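Long-range contacts in Cel44C (Paenibacillus polymyxa, PDB 2YIH), which hydrolyses beta-1,4-linked glucan backbones, xyloglucan among them, through its glycoside hydrolase family 44 part, the piece of a longer enzyme held in this chain: residues A[209-213]-A[265-269]; A[40-46]-A[103-109]. The protein carries 8 engineered substitutions. One frame throughout, in Å; residues are numbered along the deposited sequence.

Overall arrangement
Both contacts belong to the eight-stranded parallel beta/alpha barrel but lie in different layers of it. Contact 2 joins neighbouring barrel strands 42-45 and 105-110 and is largely buried, about 10 Å from the centre of the chain. Contact 1, about 23 Å from that centre, pairs helices 205-222 and 258-273 of the outer layer and is only partly buried. The two share no element; their centres are 24 Å apart and their nearest atoms about 12 Å. Chemistry follows place: backbone hydrogen bonds, with one threonine hydroxyl added, join the strands, whereas the helices meet through aliphatic groups, a thioether and serine methylenes, with serine hydroxyls bonded to their own backbones.

Contact 1. Residues A[209-213]-A[265-269]; sequences VDRSV and QMRLS
The axes of helical segments 209-213 and 265-269 pass 10.5 Å apart at their closest, their N-to-C directions 44° from each other, with Val209 facing Met266 and Val213 facing Ser269. Val213 makes the tightest approach: its CG2 branch lies 3.4 Å from Ser269 CB, closer than usual for two carbons. The same methyl also sits 3.9 Å from Met266 SD, thus wedging between the serine and the thioether. One helical turn earlier, Val209 crosses Gln265 at about a right angle and sets both its methyls against the base of that side chain, CG2 lying 3.9 Å from Gln265 CB. Met266 CB is not aimed at helix 205-222, but the chain bends at chi2 and chi3 (-61° and -75°), which carries SD and CE across to it. There CE rests 4.0 Å from Ser212 CB, meeting the methylene rather than the hydroxyl, which bonds to Leu208 O in its own helix. Ser269 does likewise: its OG gives a 3.0 Å hydrogen bond to Gln265 O, which also takes the backbone bond from Ser269 N, the two donors arriving from opposite faces of the carbonyl plane. Tyr261 and Tyr262, earlier on helix 258-273, extend the packing onto Val209 and Ser212. These two helices follow strands 181-184 and 227-233 and stand side by side in the outer layer of the barrel. Because both serine hydroxyls are satisfied within their own helices, Ser269 OG can lie against valine methyls, and the join rests on van der Waals contact without a salt bridge or hydrogen bond between the segments.

Contact 2. Residues A[40-46]-A[103-109]; sequences MAARRLG and GTYSLVT. With EDO (1,2-ethanediol), chain L.
Leu45 O is gripped twice by one residue, Thr109, whose backbone N donates to it at 3.1 Å and whose OG1 donates at 2.8 Å. The amide arrives nearly in line with the carbonyl (C=O...N 169°), while the hydroxyl comes in at a wider slant (131°). Thr109 OG1 accepts in turn from a water, to which Arg44 NH2 gives a weak bond. A valine in place of Thr109 would probably leave Leu45 O with the amide alone from this strand and the water without its acceptor. The Arg44 guanidinium, bonded through NH1 to Asn31, lies with one face over Gly46 CA, 3.7 Å from the plane. With CG anti to the backbone N (chi1 170°) and the chain extended from CG to NE, Arg44 runs alongside Leu107, bringing Arg44 CD to 3.9 Å from Leu107 CD2. A 1,2-ethanediol, probably from the crystallisation liquor, donates from O1 to Gly46 O at 2.6 Å. Elsewhere the pairing is regular and parallel: Arg43 N donates to Tyr105 O, and Arg43 O receives Leu107 N. At the strand starts, the aliphatic part of Arg43 lies across Thr104, its CD 3.3 Å from Thr104 OG1, while a water joins Ala41 O to Gly103 O. Ser99 takes up the Thr104 hydroxyl; Asp33 and Phe95 O hold the Arg43 head. Helix 90-102, ended by a Schellman motif at Gly103, forms the beta-alpha-beta crossover and covers the face of Arg43, Leu45 and Ser106. Arg44, Tyr105 and Leu107 face the barrel interior, reaching strand 227-233; strands 29-30 and 181-184 flank the pair.

Contact 1. Residues A[209-213]-A[265-269]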
ATOM      1  N   VAL A 209      21.301  -3.808  -3.774  1.00  9.06           N
ATOM      2  CA  VAL A 209      21.783  -2.950  -2.681  1.00  9.52           C
ATOM      3  C   VAL A 209      22.641  -1.797  -3.207  1.00  9.70           C
ATOM      4  O   VAL A 209      22.464  -0.652  -2.808  1.00  9.37           O
ATOM      5  CB  VAL A 209      22.546  -3.758  -1.610  1.00  9.73           C
ATOM      6  CG1 VAL A 209      23.324  -2.801  -0.646  1.00 10.02           C
ATOM      7  CG2 VAL A 209      21.568  -4.628  -0.839  1.00 10.05           C
ATOM      8  N   ASP A 210      23.576  -2.092  -4.102  1.00  9.79           N
ATOM      9  CA  ASP A 210      24.425  -1.046  -4.665  1.00 10.30           C
ATOM     10  C   ASP A 210      23.628   0.037  -5.409  1.00  9.46           C
ATOM     11  O   ASP A 210      23.883   1.225  -5.239  1.00  9.10           O
ATOM     12  CB  ASP A 210      25.502  -1.647  -5.590  1.00 11.67           C
ATOM     13  CG  ASP A 210      26.578  -2.433  -4.825  1.00 14.10           C
ATOM     14  OD1 ASP A 210      26.707  -2.292  -3.586  1.00 15.85           O
ATOM     15  OD2 ASP A 210      27.287  -3.210  -5.496  1.00 15.72           O
ATOM     16  N   ARG A 211      22.661  -0.383  -6.242  1.00  9.45           N
ATOM     17  CA  ARG A 211      21.838   0.586  -6.973  1.00  8.61           C
ATOM     18  C   ARG A 211      21.041   1.444  -5.997  1.00  8.35           C
ATOM     19  O   ARG A 211      20.895   2.647  -6.200  1.00  8.79           O
ATOM     20  CB  ARG A 211      20.869  -0.153  -7.901  1.00  8.96           C
ATOM     21  CG  ARG A 211      21.540  -0.659  -9.171  1.00  9.24           C
ATOM     22  CD  ARG A 211      20.516  -1.338 -10.075  1.00 10.25           C
ATOM     23  NE  ARG A 211      21.153  -1.923 -11.262  1.00 11.06           N
ATOM     24  CZ  ARG A 211      21.464  -1.227 -12.355  1.00 12.11           C
ATOM     25  NH1 ARG A 211      21.215   0.080 -12.410  1.00 13.01           N
ATOM     26  NH2 ARG A 211      22.085  -1.819 -13.376  1.00 12.68           N
ATOM     27  N   SER A 212      20.568   0.811  -4.934  1.00  8.32           N
ATOM     28  CA  SER A 212      19.747   1.467  -3.915  1.00  8.42           C
ATOM     29  C   SER A 212      20.535   2.500  -3.124  1.00  8.54           C
ATOM     30  O   SER A 212      20.060   3.610  -2.856  1.00  8.68           O
ATOM     31  CB  SER A 212      19.206   0.394  -2.943  1.00  8.33           C
ATOM     32  OG  SER A 212      18.288  -0.471  -3.624  1.00  9.46           O
ATOM     33  N   VAL A 213      21.732   2.113  -2.707  1.00  8.43           N
ATOM     34  CA  VAL A 213      22.594   3.047  -1.963  1.00  8.76           C
ATOM     35  C   VAL A 213      22.963   4.238  -2.820  1.00  8.62           C
ATOM     36  O   VAL A 213      22.860   5.375  -2.371  1.00  8.54           O
ATOM     37  CB  VAL A 213      23.866   2.333  -1.474  1.00  8.53           C
ATOM     38  CG1 VAL A 213      24.931   3.366  -0.967  1.00  8.85           C
ATOM     39  CG2 VAL A 213      23.472   1.304  -0.429  1.00  9.19           C
ATOM     40  N   GLN A 265      22.171  -4.902   5.032  1.00 10.91           N
ATOM     41  CA  GLN A 265      23.094  -4.236   4.098  1.00 11.38           C
ATOM     42  C   GLN A 265      22.784  -2.753   3.962  1.00 11.04           C
ATOM     43  O   GLN A 265      23.709  -1.939   3.872  1.00 10.64           O
ATOM     44  CB  GLN A 265      23.082  -4.916   2.706  1.00 12.43           C
ATOM     45  CG  GLN A 265      23.674  -6.355   2.723  1.00 14.64           C
ATOM     46  CD  GLN A 265      25.132  -6.400   3.191  1.00 16.79           C
ATOM     47  OE1 GLN A 265      25.493  -7.141   4.129  1.00 21.52           O
ATOM     48  NE2 GLN A 265      25.936  -5.528   2.629  1.00 16.66           N
ATOM     49  N   MET A 266      21.504  -2.384   4.004  1.00 10.28           N
ATOM     50  CA  MET A 266      21.132  -0.961   3.978  1.00 10.61           C
ATOM     51  C   MET A 266      21.551  -0.262   5.282  1.00 10.77           C
ATOM     52  O   MET A 266      22.037   0.875   5.252  1.00 10.78           O
ATOM     53  CB  MET A 266      19.634  -0.753   3.657  1.00 10.75           C
ATOM     54  CG  MET A 266      19.244  -1.211   2.221  1.00 10.48           C
ATOM     55  SD  MET A 266      20.148  -0.291   0.952  1.00 10.78           S
ATOM     56  CE  MET A 266      19.287   1.300   1.002  1.00 10.86           C
ATOM     57  N   ARG A 267      21.436  -0.983   6.386  1.00 10.96           N
ATOM     58  CA  ARG A 267      21.914  -0.468   7.685  1.00 11.77           C
ATOM     59  C   ARG A 267      23.420  -0.229   7.659  1.00 11.45           C
ATOM     60  O   ARG A 267      23.893   0.856   8.020  1.00 10.83           O
ATOM     61  CB  ARG A 267      21.521  -1.414   8.806  1.00 12.87           C
ATOM     62  CG  ARG A 267      21.767  -0.791  10.152  1.00 14.59           C
ATOM     63  CD  ARG A 267      22.210  -1.786  11.088  1.00 16.25           C
ATOM     64  NE  ARG A 267      22.401  -1.170  12.403  1.00 16.64           N
ATOM     65  CZ  ARG A 267      22.193  -1.825  13.530  1.00 16.82           C
ATOM     66  NH1 ARG A 267      21.812  -3.079  13.475  1.00 15.77           N
ATOM     67  NH2 ARG A 267      22.346  -1.219  14.711  1.00 17.56           N
ATOM     68  N   LEU A 268      24.168  -1.216   7.153  1.00 11.07           N
ATOM     69  CA  LEU A 268      25.630  -1.097   6.992  0.50 11.22           C
ATOM     70  C   LEU A 268      26.031   0.049   6.073  1.00 11.27           C
ATOM     71  O   LEU A 268      26.912   0.860   6.401  1.00 11.58           O
ATOM     72  CB  LEU A 268      26.222  -2.401   6.442  0.50 11.01           C
ATOM     73  CG  LEU A 268      26.357  -3.609   7.348  0.50 11.12           C
ATOM     74  CD1 LEU A 268      26.524  -4.898   6.542  0.50 11.13           C
ATOM     75  CD2 LEU A 268      27.568  -3.401   8.245  0.50 11.12           C
ATOM     76  N   SER A 269      25.392   0.138   4.894  1.00 11.25           N
ATOM     77  CA  SER A 269      25.704   1.211   3.984  1.00 11.51           C
ATOM     78  C   SER A 269      25.389   2.592   4.572  1.00 11.82           C
ATOM     79  O   SER A 269      26.120   3.560   4.340  1.00 11.92           O
ATOM     80  CB  SER A 269      24.961   1.007   2.657  1.00 11.87           C
ATOM     81  OG  SER A 269      25.394  -0.211   2.033  1.00 13.63           O
TER

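Contact 2. Residues A[40-46]-A[103-109]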
ATOM      1  N   MET A  40      -9.005   9.502   1.302  1.00  8.96           N
ATOM      2  CA  MET A  40      -7.683   8.896   1.450  1.00  8.72           C
ATOM      3  C   MET A  40      -6.741   9.874   2.162  1.00  8.40           C
ATOM      4  O   MET A  40      -6.907  11.078   2.041  1.00  8.28           O
ATOM      5  CB  MET A  40      -7.106   8.596   0.049  1.00  8.98           C
ATOM      6  CG  MET A  40      -7.904   7.515  -0.692  1.00  9.21           C
ATOM      7  SD  MET A  40      -7.616   5.860  -0.010  1.00  9.88           S
ATOM      8  CE  MET A  40      -8.745   4.945  -1.074  1.00  9.24           C
ATOM      9  N   ALA A  41      -5.716   9.338   2.820  1.00  7.86           N
ATOM     10  CA  ALA A  41      -4.643  10.144   3.423  1.00  7.66           C
ATOM     11  C   ALA A  41      -3.302   9.979   2.713  1.00  7.82           C
ATOM     12  O   ALA A  41      -2.338  10.704   3.001  1.00  8.18           O
ATOM     13  CB  ALA A  41      -4.498   9.820   4.998  1.00  7.78           C
ATOM     14  N   ALA A  42      -3.227   9.028   1.787  1.00  7.36           N
ATOM     15  CA  ALA A  42      -1.945   8.773   1.113  1.00  7.13           C
ATOM     16  C   ALA A  42      -2.179   8.350  -0.333  1.00  6.80           C
ATOM     17  O   ALA A  42      -3.059   7.559  -0.610  1.00  6.87           O
ATOM     18  CB  ALA A  42      -1.137   7.670   1.862  1.00  7.17           C
ATOM     19  N   ARG A  43      -1.366   8.880  -1.240  1.00  6.92           N
ATOM     20  CA  ARG A  43      -1.440   8.509  -2.662  1.00  6.75           C
ATOM     21  C   ARG A  43      -0.060   8.106  -3.144  1.00  7.08           C
ATOM     22  O   ARG A  43       0.928   8.750  -2.771  1.00  7.64           O
ATOM     23  CB  ARG A  43      -1.992   9.705  -3.479  1.00  6.88           C
ATOM     24  CG  ARG A  43      -3.451   9.997  -3.081  1.00  6.98           C
ATOM     25  CD  ARG A  43      -4.016  11.253  -3.777  1.00  6.95           C
ATOM     26  NE  ARG A  43      -4.171  11.091  -5.231  1.00  7.59           N
ATOM     27  CZ  ARG A  43      -3.506  11.802  -6.134  1.00  7.47           C
ATOM     28  NH1 ARG A  43      -2.513  12.607  -5.761  1.00  7.83           N
ATOM     29  NH2 ARG A  43      -3.799  11.680  -7.413  1.00  8.22           N
ATOM     30  N   ARG A  44       0.025   7.080  -4.001  1.00  7.22           N
ATOM     31  CA  ARG A  44       1.311   6.601  -4.517  1.00  6.93           C
ATOM     32  C   ARG A  44       1.291   6.714  -6.031  1.00  7.22           C
ATOM     33  O   ARG A  44       0.314   6.328  -6.666  1.00  7.45           O
ATOM     34  CB  ARG A  44       1.494   5.127  -4.157  1.00  6.95           C
ATOM     35  CG  ARG A  44       2.699   4.437  -4.858  1.00  6.69           C
ATOM     36  CD  ARG A  44       2.922   3.097  -4.183  1.00  6.39           C
ATOM     37  NE  ARG A  44       4.064   2.354  -4.758  1.00  6.52           N
ATOM     38  CZ  ARG A  44       3.959   1.398  -5.675  1.00  6.51           C
ATOM     39  NH1 ARG A  44       2.799   1.175  -6.313  1.00  6.57           N
ATOM     40  NH2 ARG A  44       5.058   0.702  -6.025  1.00  6.34           N
ATOM     41  N   LEU A  45       2.415   7.165  -6.590  1.00  7.07           N
ATOM     42  CA  LEU A  45       2.630   7.119  -8.039  1.00  7.33           C
ATOM     43  C   LEU A  45       3.718   6.047  -8.241  1.00  7.58           C
ATOM     44  O   LEU A  45       4.914   6.318  -8.065  1.00  8.07           O
ATOM     45  CB  LEU A  45       3.078   8.493  -8.561  1.00  7.46           C
ATOM     46  CG  LEU A  45       3.357   8.534 -10.072  1.00  7.75           C
ATOM     47  CD1 LEU A  45       2.091   8.242 -10.866  1.00  8.13           C
ATOM     48  CD2 LEU A  45       3.916   9.890 -10.458  1.00  7.60           C
ATOM     49  N   GLY A  46       3.285   4.862  -8.612  1.00  7.55           N
ATOM     50  CA  GLY A  46       4.208   3.717  -8.674  1.00  7.86           C
ATOM     51  C   GLY A  46       3.650   2.603  -9.500  1.00  8.44           C
ATOM     52  O   GLY A  46       2.753   2.821 -10.291  1.00  9.62           O
ATOM     53  N   GLY A 103      -5.088  16.887   0.486  1.00 12.46           N
ATOM     54  CA  GLY A 103      -4.393  16.719   1.758  1.00 13.48           C
ATOM     55  C   GLY A 103      -3.743  15.359   1.998  1.00 13.20           C
ATOM     56  O   GLY A 103      -3.679  14.876   3.145  1.00 14.02           O
ATOM     57  N   THR A 104      -3.203  14.751   0.945  1.00 10.97           N
ATOM     58  CA  THR A 104      -2.616  13.415   1.098  1.00  9.47           C
ATOM     59  C   THR A 104      -1.080  13.474   1.030  1.00  9.72           C
ATOM     60  O   THR A 104      -0.506  14.401   0.444  1.00 10.17           O
ATOM     61  CB  THR A 104      -3.108  12.439   0.002  1.00  9.45           C
ATOM     62  OG1 THR A 104      -2.674  12.932  -1.281  1.00  8.72           O
ATOM     63  CG2 THR A 104      -4.637  12.334   0.030  1.00  9.40           C
ATOM     64  N   TYR A 105      -0.433  12.505   1.663  1.00  8.61           N
ATOM     65  CA  TYR A 105       0.997  12.214   1.443  1.00  8.62           C
ATOM     66  C   TYR A 105       1.181  11.860  -0.033  1.00  8.37           C
ATOM     67  O   TYR A 105       0.302  11.204  -0.626  1.00  8.37           O
ATOM     68  CB  TYR A 105       1.331  11.010   2.329  1.00  8.79           C
ATOM     69  CG  TYR A 105       2.792  10.633   2.412  1.00  8.43           C
ATOM     70  CD1 TYR A 105       3.437  10.022   1.341  1.00  8.45           C
ATOM     71  CD2 TYR A 105       3.476  10.768   3.611  1.00  8.21           C
ATOM     72  CE1 TYR A 105       4.763   9.596   1.450  1.00  8.02           C
ATOM     73  CE2 TYR A 105       4.804  10.367   3.730  1.00  8.18           C
ATOM     74  CZ  TYR A 105       5.432   9.766   2.648  1.00  8.32           C
ATOM     75  OH  TYR A 105       6.739   9.379   2.772  1.00  7.64           O
ATOM     76  N   SER A 106       2.309  12.262  -0.646  1.00  7.86           N
ATOM     77  CA  SER A 106       2.645  11.745  -1.967  1.00  7.87           C
ATOM     78  C   SER A 106       3.893  10.880  -1.887  1.00  7.57           C
ATOM     79  O   SER A 106       4.945  11.356  -1.455  1.00  7.17           O
ATOM     80  CB  SER A 106       2.978  12.898  -2.942  1.00  8.13           C
ATOM     81  OG  SER A 106       1.798  13.614  -3.305  1.00  9.06           O
ATOM     82  N   LEU A 107       3.781   9.657  -2.403  1.00  7.33           N
ATOM     83  CA  LEU A 107       4.939   8.774  -2.595  1.00  7.35           C
ATOM     84  C   LEU A 107       5.210   8.674  -4.081  1.00  7.30           C
ATOM     85  O   LEU A 107       4.364   8.219  -4.827  1.00  7.49           O
ATOM     86  CB  LEU A 107       4.611   7.384  -2.053  1.00  7.49           C
ATOM     87  CG  LEU A 107       5.638   6.247  -2.275  1.00  7.55           C
ATOM     88  CD1 LEU A 107       7.049   6.654  -1.725  1.00  7.70           C
ATOM     89  CD2 LEU A 107       5.144   4.969  -1.591  1.00  7.83           C
ATOM     90  N   VAL A 108       6.379   9.147  -4.506  1.00  6.69           N
ATOM     91  CA  VAL A 108       6.745   9.223  -5.916  1.00  6.70           C
ATOM     92  C   VAL A 108       7.902   8.236  -6.228  1.00  6.78           C
ATOM     93  O   VAL A 108       8.973   8.276  -5.620  1.00  6.84           O
ATOM     94  CB  VAL A 108       7.194  10.673  -6.223  1.00  6.68           C
ATOM     95  CG1 VAL A 108       7.761  10.804  -7.646  1.00  6.82           C
ATOM     96  CG2 VAL A 108       6.004  11.659  -6.005  1.00  6.86           C
ATOM     97  N   THR A 109       7.691   7.374  -7.205  1.00  6.73           N
ATOM     98  CA  THR A 109       8.738   6.428  -7.593  1.00  6.97           C
ATOM     99  C   THR A 109       9.800   7.115  -8.441  1.00  7.22           C
ATOM    100  O   THR A 109       9.467   7.903  -9.350  1.00  7.50           O
ATOM    101  CB  THR A 109       8.097   5.288  -8.403  1.00  7.07           C
ATOM    102  OG1 THR A 109       7.130   4.645  -7.560  1.00  7.19           O
ATOM    103  CG2 THR A 109       9.128   4.217  -8.847  1.00  7.20           C
TER
HETATM  104  C1  EDO L1529       1.200   4.641 -12.478  0.80 20.96           C
HETATM  105  O1  EDO L1529       2.175   3.604 -12.656  0.80 22.65           O
HETATM  106  C2  EDO L1529      -0.013   4.246 -13.312  0.80 19.51           C
HETATM  107  O2  EDO L1529      -0.611   3.091 -12.725  0.80 20.47           O
HETATM  108  O   HOH W   1      -2.462  12.856   4.824  1.00 18.79           O
HETATM  109  O   HOH W   2       7.490   2.214  -6.345  1.00 11.22           O